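Local coordinates for myosin-2 (Saccharomyces cerevisiae, PDB 6IXO), which carries organelles and other cargo along polarized actin cables, gripping their receptor proteins with the globular tail domain whose structure this is, at residues 257-268 / 283-294. Residues are numbered along the deposited sequence; the frame is centred on the assembly and turned at random. Where two conformers were deposited one is given.
Sequences GLQLNYNVTRLE and LQHLIQTAKLLQ
Within the DIL region of the Myo2 cargo-binding tail, two helices packed nearly antiparallel meet where Gly257 faces Ala290 and Leu293. Their axes cross at -152°, and the backbones converge toward Gly257, whose CA lies 3.6 Å from Leu293 CB. With no side chain on Gly257, nothing stands between its backbone and Leu293, and the CA spacing falls to 4.8 Å from Gly257 CA to Ala290 CA. One turn on, the Ala290 methyl sits against the backbone of Asn261, 3.9 Å from its N, while Leu260 sets its CD2 methyl against the backbone of Ala290. In this all-helical domain the pair rests on helix 223-247, where Leu245 touches both Leu260 and Leu286. As the helices diverge, larger side chains bridge them: the two methyls of Val264 divide their contacts, CG1 meeting Ile287 CG1 at 3.6 Å and CG2 reaching Leu286 CB at 3.9 Å. With CG anti to the backbone N (chi1 -176°), Glu268 extends its carboxylate across Ile287 CD1, and its OE2 is hydrogen-bonded to Thr280. At the converging end Gln294 spreads its extended chain over Gly257 and Leu258; an alanine here would probably bare part of the Gly257 peptide, around its carbonyl, and leave Leu258 CD1 without the amide end that packs against it.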
ATOM      1  N   GLY A 257      21.235 -14.293  17.317  1.00 26.62           N
ATOM      2  CA  GLY A 257      19.846 -14.727  17.510  1.00 26.01           C
ATOM      3  C   GLY A 257      19.093 -13.848  18.510  1.00 28.30           C
ATOM      4  O   GLY A 257      17.923 -13.460  18.301  1.00 28.81           O
ATOM      5  N   LEU A 258      19.757 -13.504  19.601  1.00 27.68           N
ATOM      6  CA  LEU A 258      19.132 -12.635  20.609  1.00 29.25           C
ATOM      7  C   LEU A 258      18.811 -11.268  19.953  1.00 29.61           C
ATOM      8  O   LEU A 258      17.712 -10.706  20.108  1.00 28.95           O
ATOM      9  CB  LEU A 258      20.081 -12.451  21.802  1.00 29.94           C
ATOM     10  CG  LEU A 258      19.412 -11.646  22.921  1.00 33.73           C
ATOM     11  CD1 LEU A 258      18.253 -12.450  23.493  1.00 37.91           C
ATOM     12  CD2 LEU A 258      20.413 -11.255  24.019  1.00 29.09           C
ATOM     13  N   GLN A 259      19.763 -10.742  19.185  1.00 28.34           N
ATOM     14  CA  GLN A 259      19.541  -9.442  18.535  1.00 34.90           C
ATOM     15  C   GLN A 259      18.455  -9.490  17.502  1.00 31.03           C
ATOM     16  O   GLN A 259      17.641  -8.546  17.404  1.00 30.28           O
ATOM     17  CB  GLN A 259      20.816  -8.897  17.895  1.00 35.59           C
ATOM     18  CG  GLN A 259      21.790  -8.511  18.988  1.00 41.06           C
ATOM     19  CD  GLN A 259      23.085  -7.993  18.461  1.00 54.99           C
ATOM     20  OE1 GLN A 259      23.247  -6.786  18.316  1.00 64.38           O
ATOM     21  NE2 GLN A 259      24.027  -8.898  18.164  1.00 56.48           N
ATOM     22  N   LEU A 260      18.432 -10.555  16.714  1.00 27.15           N
ATOM     23  CA  LEU A 260      17.344 -10.749  15.761  1.00 26.30           C
ATOM     24  C   LEU A 260      15.988 -10.812  16.491  1.00 28.52           C
ATOM     25  O   LEU A 260      14.976 -10.233  16.025  1.00 28.16           O
ATOM     26  CB  LEU A 260      17.566 -12.008  14.916  1.00 28.54           C
ATOM     27  CG  LEU A 260      16.502 -12.376  13.866  1.00 30.82           C
ATOM     28  CD1 LEU A 260      16.427 -11.259  12.745  1.00 24.65           C
ATOM     29  CD2 LEU A 260      16.829 -13.741  13.187  1.00 25.96           C
ATOM     30  N   ASN A 261      15.949 -11.535  17.605  1.00 27.60           N
ATOM     31  CA  ASN A 261      14.742 -11.622  18.431  1.00 27.55           C
ATOM     32  C   ASN A 261      14.282 -10.212  18.783  1.00 30.99           C
ATOM     33  O   ASN A 261      13.110  -9.879  18.584  1.00 29.37           O
ATOM     34  CB  ASN A 261      15.007 -12.467  19.703  1.00 29.49           C
ATOM     35  CG  ASN A 261      13.888 -12.338  20.745  1.00 40.76           C
ATOM     36  OD1 ASN A 261      12.743 -12.182  20.410  1.00 36.34           O
ATOM     37  ND2 ASN A 261      14.247 -12.374  22.009  1.00 45.33           N
ATOM     38  N   TYR A 262      15.197  -9.371  19.264  1.00 28.12           N
ATOM     39  CA  TYR A 262      14.791  -8.028  19.717  1.00 29.24           C
ATOM     40  C   TYR A 262      14.306  -7.199  18.518  1.00 33.95           C
ATOM     41  O   TYR A 262      13.318  -6.464  18.622  1.00 34.88           O
ATOM     42  CB  TYR A 262      15.941  -7.297  20.414  1.00 31.58           C
ATOM     43  CG  TYR A 262      16.329  -7.867  21.763  1.00 30.56           C
ATOM     44  CD1 TYR A 262      15.538  -8.816  22.392  1.00 27.68           C
ATOM     45  CD2 TYR A 262      17.506  -7.455  22.400  1.00 36.34           C
ATOM     46  CE1 TYR A 262      15.908  -9.333  23.660  1.00 30.61           C
ATOM     47  CE2 TYR A 262      17.891  -7.970  23.628  1.00 37.64           C
ATOM     48  CZ  TYR A 262      17.093  -8.908  24.270  1.00 30.73           C
ATOM     49  OH  TYR A 262      17.467  -9.388  25.529  1.00 33.28           O
ATOM     50  N   ASN A 263      14.996  -7.307  17.386  1.00 28.86           N
ATOM     51  CA  ASN A 263      14.529  -6.569  16.190  1.00 28.51           C
ATOM     52  C   ASN A 263      13.129  -6.969  15.739  1.00 30.52           C
ATOM     53  O   ASN A 263      12.211  -6.119  15.532  1.00 29.78           O
ATOM     54  CB  ASN A 263      15.528  -6.789  15.052  1.00 32.48           C
ATOM     55  CG  ASN A 263      16.832  -6.064  15.277  1.00 31.95           C
ATOM     56  OD1 ASN A 263      16.930  -5.216  16.181  1.00 36.40           O
ATOM     57  ND2 ASN A 263      17.866  -6.371  14.432  1.00 28.73           N
ATOM     58  N   VAL A 264      12.934  -8.264  15.567  1.00 26.31           N
ATOM     59  CA  VAL A 264      11.664  -8.807  15.105  1.00 28.73           C
ATOM     60  C   VAL A 264      10.511  -8.620  16.096  1.00 34.51           C
ATOM     61  O   VAL A 264       9.357  -8.314  15.711  1.00 36.40           O
ATOM     62  CB  VAL A 264      11.822 -10.320  14.784  1.00 32.96           C
ATOM     63  CG1 VAL A 264      10.547 -10.909  14.247  1.00 37.12           C
ATOM     64  CG2 VAL A 264      12.906 -10.480  13.739  1.00 36.01           C
ATOM     65  N   THR A 265      10.790  -8.816  17.384  1.00 29.61           N
ATOM     66  CA  THR A 265       9.740  -8.665  18.375  1.00 24.76           C
ATOM     67  C   THR A 265       9.218  -7.236  18.331  1.00 31.40           C
ATOM     68  O   THR A 265       8.011  -6.998  18.493  1.00 32.04           O
ATOM     69  CB  THR A 265      10.265  -8.998  19.802  1.00 28.77           C
ATOM     70  OG1 THR A 265      10.732 -10.350  19.779  1.00 31.02           O
ATOM     71  CG2 THR A 265       9.161  -8.858  20.860  1.00 33.17           C
ATOM     72  N   ARG A 266      10.087  -6.261  18.122  1.00 29.90           N
ATOM     73  CA  ARG A 266       9.601  -4.876  18.126  0.57 33.32           C
ATOM     74  C   ARG A 266       8.587  -4.676  16.992  1.00 32.72           C
ATOM     75  O   ARG A 266       7.598  -3.979  17.148  1.00 35.07           O
ATOM     76  CB  ARG A 266      10.754  -3.886  17.993  0.57 31.98           C
ATOM     77  CG  ARG A 266      11.630  -3.782  19.272  0.57 37.71           C
ATOM     78  CD  ARG A 266      12.956  -3.069  18.976  0.57 40.23           C
ATOM     79  NE  ARG A 266      12.785  -1.663  18.586  0.57 46.95           N
ATOM     80  CZ  ARG A 266      13.792  -0.874  18.216  0.57 45.21           C
ATOM     81  NH1 ARG A 266      15.037  -1.345  18.200  0.57 44.79           N
ATOM     82  NH2 ARG A 266      13.563   0.383  17.876  0.57 47.33           N
ATOM     83  N   LEU A 267       8.838  -5.302  15.862  1.00 27.45           N
ATOM     84  CA  LEU A 267       7.937  -5.148  14.714  1.00 29.85           C
ATOM     85  C   LEU A 267       6.647  -5.895  15.003  1.00 32.71           C
ATOM     86  O   LEU A 267       5.547  -5.403  14.755  1.00 30.25           O
ATOM     87  CB  LEU A 267       8.606  -5.656  13.428  1.00 29.62           C
ATOM     88  CG  LEU A 267       7.876  -5.340  12.117  1.00 38.45           C
ATOM     89  CD1 LEU A 267       7.545  -3.825  11.971  1.00 33.03           C
ATOM     90  CD2 LEU A 267       8.761  -5.809  10.960  1.00 36.63           C
ATOM     91  N   GLU A 268       6.760  -7.071  15.586  1.00 30.16           N
ATOM     92  CA  GLU A 268       5.569  -7.820  15.994  1.00 31.54           C
ATOM     93  C   GLU A 268       4.711  -7.093  17.042  1.00 38.47           C
ATOM     94  O   GLU A 268       3.467  -7.147  16.999  1.00 39.81           O
ATOM     95  CB  GLU A 268       6.018  -9.205  16.499  1.00 31.75           C
ATOM     96  CG  GLU A 268       4.931 -10.174  16.888  1.00 39.30           C
ATOM     97  CD  GLU A 268       5.543 -11.458  17.520  1.00 57.72           C
ATOM     98  OE1 GLU A 268       6.644 -11.361  18.102  1.00 52.86           O
ATOM     99  OE2 GLU A 268       4.948 -12.549  17.416  1.00 56.96           O
ATOM    100  N   LEU A 283       5.483 -12.982  10.087  1.00 31.58           N
ATOM    101  CA  LEU A 283       6.930 -12.856  10.376  1.00 29.01           C
ATOM    102  C   LEU A 283       7.500 -14.173  10.849  1.00 30.37           C
ATOM    103  O   LEU A 283       8.594 -14.230  11.444  1.00 28.57           O
ATOM    104  CB  LEU A 283       7.193 -11.766  11.439  1.00 26.27           C
ATOM    105  CG  LEU A 283       6.750 -10.339  11.073  1.00 30.33           C
ATOM    106  CD1 LEU A 283       6.668  -9.447  12.322  1.00 32.85           C
ATOM    107  CD2 LEU A 283       7.718  -9.779  10.052  1.00 26.11           C
ATOM    108  N   GLN A 284       6.757 -15.231  10.601  1.00 26.64           N
ATOM    109  CA  GLN A 284       7.099 -16.492  11.241  1.00 30.88           C
ATOM    110  C   GLN A 284       8.481 -17.013  10.853  1.00 33.13           C
ATOM    111  O   GLN A 284       9.110 -17.707  11.637  1.00 29.89           O
ATOM    112  CB  GLN A 284       6.047 -17.561  10.926  1.00 33.87           C
ATOM    113  CG  GLN A 284       4.915 -17.692  11.959  1.00 51.09           C
ATOM    114  CD  GLN A 284       5.372 -17.598  13.419  1.00 50.56           C
ATOM    115  OE1 GLN A 284       5.977 -18.527  13.964  1.00 45.31           O
ATOM    116  NE2 GLN A 284       5.070 -16.474  14.057  1.00 52.87           N
ATOM    117  N   HIS A 285       8.963 -16.732   9.649  1.00 27.82           N
ATOM    118  CA  HIS A 285      10.262 -17.306   9.309  1.00 28.77           C
ATOM    119  C   HIS A 285      11.349 -16.637  10.077  1.00 31.25           C
ATOM    120  O   HIS A 285      12.318 -17.299  10.463  1.00 27.21           O
ATOM    121  CB  HIS A 285      10.554 -17.206   7.802  1.00 31.27           C
ATOM    122  CG  HIS A 285       9.542 -17.919   6.962  1.00 32.53           C
ATOM    123  ND1 HIS A 285       8.477 -17.270   6.356  1.00 36.93           N
ATOM    124  CD2 HIS A 285       9.398 -19.233   6.666  1.00 34.59           C
ATOM    125  CE1 HIS A 285       7.740 -18.147   5.700  1.00 40.04           C
ATOM    126  NE2 HIS A 285       8.276 -19.348   5.866  1.00 38.70           N
ATOM    127  N   LEU A 286      11.242 -15.323  10.235  1.00 22.88           N
ATOM    128  CA  LEU A 286      12.211 -14.581  11.078  1.00 27.67           C
ATOM    129  C   LEU A 286      12.073 -14.969  12.549  1.00 30.73           C
ATOM    130  O   LEU A 286      13.071 -15.210  13.274  1.00 28.22           O
ATOM    131  CB  LEU A 286      11.999 -13.067  10.941  1.00 26.28           C
ATOM    132  CG  LEU A 286      12.365 -12.536   9.565  1.00 26.27           C
ATOM    133  CD1 LEU A 286      12.021 -11.058   9.517  1.00 23.07           C
ATOM    134  CD2 LEU A 286      13.906 -12.755   9.376  1.00 25.19           C
ATOM    135  N   ILE A 287      10.834 -15.049  13.014  1.00 26.37           N
ATOM    136  CA  ILE A 287      10.644 -15.402  14.440  1.00 27.36           C
ATOM    137  C   ILE A 287      11.250 -16.811  14.706  1.00 33.66           C
ATOM    138  O   ILE A 287      11.983 -17.055  15.695  1.00 30.25           O
ATOM    139  CB  ILE A 287       9.144 -15.356  14.816  1.00 29.05           C
ATOM    140  CG1 ILE A 287       8.660 -13.894  14.820  1.00 31.78           C
ATOM    141  CG2 ILE A 287       8.844 -16.123  16.171  1.00 29.72           C
ATOM    142  CD1 ILE A 287       7.093 -13.739  14.889  1.00 32.84           C
ATOM    143  N   GLN A 288      10.940 -17.750  13.826  1.00 29.47           N
ATOM    144  CA  GLN A 288      11.392 -19.126  14.066  1.00 32.04           C
ATOM    145  C   GLN A 288      12.915 -19.236  13.887  1.00 31.33           C
ATOM    146  O   GLN A 288      13.561 -20.052  14.522  1.00 30.83           O
ATOM    147  CB  GLN A 288      10.652 -20.082  13.134  1.00 33.64           C
ATOM    148  CG  GLN A 288       9.203 -20.355  13.592  1.00 36.81           C
ATOM    149  CD  GLN A 288       8.390 -21.108  12.544  1.00 39.91           C
ATOM    150  OE1 GLN A 288       8.934 -21.920  11.795  1.00 40.02           O
ATOM    151  NE2 GLN A 288       7.072 -20.824  12.478  1.00 34.76           N
ATOM    152  N   THR A 289      13.484 -18.425  13.003  1.00 31.00           N
ATOM    153  CA  THR A 289      14.949 -18.418  12.877  1.00 28.30           C
ATOM    154  C   THR A 289      15.617 -17.929  14.159  1.00 27.94           C
ATOM    155  O   THR A 289      16.596 -18.548  14.662  1.00 27.46           O
ATOM    156  CB  THR A 289      15.373 -17.558  11.692  1.00 30.18           C
ATOM    157  OG1 THR A 289      14.881 -18.196  10.519  1.00 28.53           O
ATOM    158  CG2 THR A 289      16.928 -17.421  11.580  1.00 24.76           C
ATOM    159  N   ALA A 290      15.100 -16.827  14.696  1.00 27.84           N
ATOM    160  CA  ALA A 290      15.588 -16.314  15.986  1.00 31.02           C
ATOM    161  C   ALA A 290      15.516 -17.382  17.050  1.00 29.13           C
ATOM    162  O   ALA A 290      16.455 -17.545  17.869  1.00 28.94           O
ATOM    163  CB  ALA A 290      14.776 -15.067  16.400  1.00 28.97           C
ATOM    164  N   LYS A 291      14.415 -18.138  17.083  1.00 27.92           N
ATOM    165  CA  LYS A 291      14.308 -19.215  18.108  1.00 29.94           C
ATOM    166  C   LYS A 291      15.383 -20.271  17.871  1.00 31.29           C
ATOM    167  O   LYS A 291      16.063 -20.725  18.790  1.00 33.34           O
ATOM    168  CB  LYS A 291      12.935 -19.873  18.088  1.00 34.44           C
ATOM    169  CG  LYS A 291      11.843 -18.999  18.738  1.00 47.07           C
ATOM    170  CD  LYS A 291      10.423 -19.513  18.477  1.00 58.01           C
ATOM    171  CE  LYS A 291       9.365 -18.783  19.321  1.00 62.69           C
ATOM    172  NZ  LYS A 291       9.490 -17.293  19.294  1.00 65.28           N
ATOM    173  N   LEU A 292      15.547 -20.649  16.610  1.00 30.85           N
ATOM    174  CA  LEU A 292      16.486 -21.704  16.262  1.00 30.61           C
ATOM    175  C   LEU A 292      17.879 -21.306  16.748  1.00 30.32           C
ATOM    176  O   LEU A 292      18.666 -22.138  17.235  1.00 33.52           O
ATOM    177  CB  LEU A 292      16.476 -21.954  14.739  1.00 32.10           C
ATOM    178  CG  LEU A 292      17.455 -23.021  14.194  1.00 37.20           C
ATOM    179  CD1 LEU A 292      16.959 -23.579  12.874  1.00 30.36           C
ATOM    180  CD2 LEU A 292      18.850 -22.431  13.956  1.00 32.29           C
ATOM    181  N   LEU A 293      18.190 -20.027  16.601  1.00 26.75           N
ATOM    182  CA  LEU A 293      19.511 -19.528  16.929  1.00 28.47           C
ATOM    183  C   LEU A 293      19.729 -19.479  18.446  1.00 33.34           C
ATOM    184  O   LEU A 293      20.862 -19.350  18.898  1.00 31.60           O
ATOM    185  CB  LEU A 293      19.715 -18.158  16.319  1.00 25.28           C
ATOM    186  CG  LEU A 293      19.789 -18.115  14.783  1.00 28.74           C
ATOM    187  CD1 LEU A 293      20.102 -16.670  14.322  1.00 24.04           C
ATOM    188  CD2 LEU A 293      20.894 -19.068  14.283  1.00 29.12           C
ATOM    189  N   GLN A 294      18.654 -19.626  19.210  1.00 26.89           N
ATOM    190  CA  GLN A 294      18.758 -19.479  20.659  1.00 30.71           C
ATOM    191  C   GLN A 294      18.577 -20.746  21.451  1.00 37.17           C
ATOM    192  O   GLN A 294      19.158 -20.887  22.554  1.00 39.08           O
ATOM    193  CB  GLN A 294      17.720 -18.447  21.141  1.00 34.49           C
ATOM    194  CG  GLN A 294      18.056 -17.021  20.708  1.00 40.77           C
ATOM    195  CD  GLN A 294      17.015 -16.033  21.150  1.00 52.29           C
ATOM    196  OE1 GLN A 294      16.061 -15.755  20.429  1.00 57.64           O
ATOM    197  NE2 GLN A 294      17.177 -15.511  22.358  1.00 56.54           N
TER